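Local coordinates for protein CurF (Lyngbya majuscula, PDB 5DP2) that probably forms the cyclopropane ring of curacin A as an NADP-binding enoyl reductase-type cyclopropanase of the polyketide pathway, at residues A[10-14]-A[25-31]. Numbering follows the deposited sequence. Where two conformers were deposited one is given.
Sequences PVQLR and TWMPQER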
loop_
_atom_site.group_PDB
_atom_site.type_symbol
_atom_site.label_atom_id
_atom_site.label_comp_id
_atom_site.label_asym_id
_atom_site.label_seq_id
_atom_site.Cartn_x
_atom_site.Cartn_y
_atom_site.Cartn_z
ATOM N N PRO A 10 -2.803 -1.888 27.175
ATOM C CA PRO A 10 -3.454 -1.873 25.839
ATOM C C PRO A 10 -3.914 -0.478 25.456
ATOM O O PRO A 10 -4.593 0.222 26.235
ATOM C CB PRO A 10 -4.623 -2.825 25.998
ATOM C CG PRO A 10 -4.224 -3.715 27.157
ATOM C CD PRO A 10 -3.452 -2.837 28.082
ATOM N N VAL A 11 -3.560 -0.108 24.224
ATOM C CA VAL A 11 -3.939 1.179 23.647
ATOM C C VAL A 11 -4.353 0.988 22.179
ATOM O O VAL A 11 -4.127 -0.070 21.569
ATOM C CB VAL A 11 -2.809 2.232 23.762
ATOM C CG1 VAL A 11 -2.595 2.664 25.196
ATOM C CG2 VAL A 11 -1.511 1.724 23.148
ATOM N N GLN A 12 -4.935 2.038 21.615
ATOM C CA GLN A 12 -5.327 2.075 20.203
ATOM C C GLN A 12 -5.167 3.509 19.703
ATOM O O GLN A 12 -5.554 4.455 20.404
ATOM C CB GLN A 12 -6.762 1.595 20.008
ATOM C CG GLN A 12 -7.223 1.640 18.555
ATOM C CD GLN A 12 -8.560 0.951 18.396
ATOM O OE1 GLN A 12 -9.618 1.547 18.648
ATOM N NE2 GLN A 12 -8.524 -0.312 18.012
ATOM N N LEU A 13 -4.622 3.667 18.500
ATOM C CA LEU A 13 -4.407 5.008 17.932
ATOM C C LEU A 13 -5.751 5.570 17.469
ATOM O O LEU A 13 -6.495 4.941 16.723
ATOM C CB LEU A 13 -3.429 4.889 16.752
ATOM C CG LEU A 13 -2.888 6.220 16.225
ATOM C CD1 LEU A 13 -2.015 6.896 17.245
ATOM C CD2 LEU A 13 -2.100 5.943 14.941
ATOM N N ARG A 14 -6.045 6.804 17.919
ATOM C CA ARG A 14 -7.318 7.444 17.650
ATOM C C ARG A 14 -7.113 8.939 17.452
ATOM O O ARG A 14 -6.047 9.473 17.756
ATOM C CB ARG A 14 -8.302 7.192 18.818
ATOM C CG ARG A 14 -8.613 5.720 19.080
ATOM C CD ARG A 14 -9.501 5.084 18.024
ATOM N NE ARG A 14 -10.926 5.397 18.265
ATOM C CZ ARG A 14 -11.660 4.751 19.177
ATOM N NH1 ARG A 14 -11.206 3.682 19.798
ATOM N NH2 ARG A 14 -12.886 5.180 19.459
ATOM N N THR A 25 -3.500 10.174 19.015
ATOM C CA THR A 25 -3.441 9.889 20.435
ATOM C C THR A 25 -3.503 8.370 20.660
ATOM O O THR A 25 -4.351 7.716 20.074
ATOM C CB THR A 25 -4.674 10.553 21.110
ATOM O OG1 THR A 25 -4.705 11.963 20.813
ATOM C CG2 THR A 25 -4.694 10.322 22.615
ATOM N N TRP A 26 -2.698 7.827 21.573
ATOM C CA TRP A 26 -2.835 6.442 22.008
ATOM C C TRP A 26 -3.904 6.398 23.115
ATOM O O TRP A 26 -3.661 6.811 24.240
ATOM C CB TRP A 26 -1.509 5.890 22.508
ATOM C CG TRP A 26 -0.509 5.638 21.397
ATOM C CD1 TRP A 26 0.643 6.331 21.135
ATOM C CD2 TRP A 26 -0.596 4.601 20.397
ATOM N NE1 TRP A 26 1.266 5.793 20.031
ATOM C CE2 TRP A 26 0.529 4.729 19.572
ATOM C CE3 TRP A 26 -1.522 3.571 20.129
ATOM C CZ2 TRP A 26 0.759 3.874 18.500
ATOM C CZ3 TRP A 26 -1.272 2.701 19.075
ATOM C CH2 TRP A 26 -0.141 2.864 18.269
ATOM N N MET A 27 -5.091 5.925 22.765
ATOM C CA MET A 27 -6.204 5.880 23.708
ATOM C C MET A 27 -6.220 4.566 24.468
ATOM O O MET A 27 -6.009 3.495 23.885
ATOM C CB MET A 27 -7.513 6.055 22.973
ATOM C CG MET A 27 -7.684 7.463 22.434
ATOM S SD MET A 27 -7.726 8.759 23.686
ATOM C CE MET A 27 -9.416 8.634 24.273
ATOM N N PRO A 28 -6.480 4.617 25.775
ATOM C CA PRO A 28 -6.576 3.368 26.549
ATOM C C PRO A 28 -7.649 2.427 25.996
ATOM O O PRO A 28 -8.689 2.864 25.508
ATOM C CB PRO A 28 -6.959 3.876 27.953
ATOM C CG PRO A 28 -6.496 5.296 27.988
ATOM C CD PRO A 28 -6.716 5.809 26.616
ATOM N N GLN A 29 -7.388 1.116 26.105
ATOM C CA GLN A 29 -8.310 0.081 25.680
ATOM C C GLN A 29 -8.419 -1.008 26.726
ATOM O O GLN A 29 -7.460 -1.285 27.422
ATOM C CB GLN A 29 -7.789 -0.562 24.380
ATOM C CG GLN A 29 -7.722 0.397 23.208
ATOM C CD GLN A 29 -9.070 0.605 22.595
ATOM O OE1 GLN A 29 -9.519 -0.202 21.795
ATOM N NE2 GLN A 29 -9.713 1.704 22.919
ATOM N N GLU A 30 -9.564 -1.679 26.752
ATOM C CA GLU A 30 -9.671 -2.910 27.523
ATOM C C GLU A 30 -9.036 -4.080 26.747
ATOM O O GLU A 30 -8.933 -4.087 25.503
ATOM C CB GLU A 30 -11.131 -3.197 27.867
ATOM C CG GLU A 30 -11.757 -2.073 28.682
ATOM C CD GLU A 30 -11.162 -1.927 30.084
ATOM O OE1 GLU A 30 -10.935 -2.957 30.758
ATOM O OE2 GLU A 30 -10.921 -0.776 30.522
ATOM N N ARG A 31 -8.530 -5.034 27.504
ATOM C CA ARG A 31 -8.060 -6.284 26.965
ATOM C C ARG A 31 -9.319 -7.173 26.865
ATOM O O ARG A 31 -10.065 -7.287 27.825
ATOM C CB ARG A 31 -7.002 -6.903 27.902
ATOM C CG ARG A 31 -6.287 -8.143 27.364
ATOM C CD ARG A 31 -5.279 -7.842 26.247
ATOM N NE ARG A 31 -4.757 -9.063 25.635
ATOM C CZ ARG A 31 -3.725 -9.776 26.074
ATOM N NH1 ARG A 31 -3.021 -9.391 27.127
ATOM N NH2 ARG A 31 -3.372 -10.878 25.430
#
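Gln-12 and Met-27 bond to each other twice through their backbones, Met-27 N to Gln-12 O at 2.8 Å and Gln-12 N to Met-27 O at 2.9 Å. The next hydrogen-bonded pair of this antiparallel hairpin, Arg-14 with Thr-25, is joined in the same reciprocal way, and at the other end Gln-29 N bonds to Pro-10 O from well above the plane of that carbonyl. On the face carrying Gln-12, Arg-14 and Met-27, the arginine bends at chi2 and chi3, bringing NH1 to 2.9 Å from Gln-12 OE1. Gln-29 joins that face by folding back: bent at chi2 (-79°), it lays CG 3.5 Å from Gln-12 CB and turns NE2 onto the carbonyl of its own neighbour Pro-28. Arg-69 NH1 bonds to both Gln-12 OE1 and Gln-29 OE1, which probably offsets the approach of these two acceptors, 3.6 Å apart. Arg-14 CB also packs against Met-27 CG.

The other face carries Leu-13 and Trp-26. Leu-13 CD1 sits over the six-membered ring of Trp-26 in a CH-pi contact, 4.1 Å from the centroid, while Val-11 CG2 approaches Trp-26 CE3 obliquely at 3.5 Å.

Beyond the indole, NE1 bonds to Ser-318 O, and helix 321-329 packs on Leu-13 and Trp-26 through Val-321. Backbone bonds from Val-11 to Ser-115 and Leu-13 to Phe-113 tie this peripheral hairpin to the chain leading into strand 116-119.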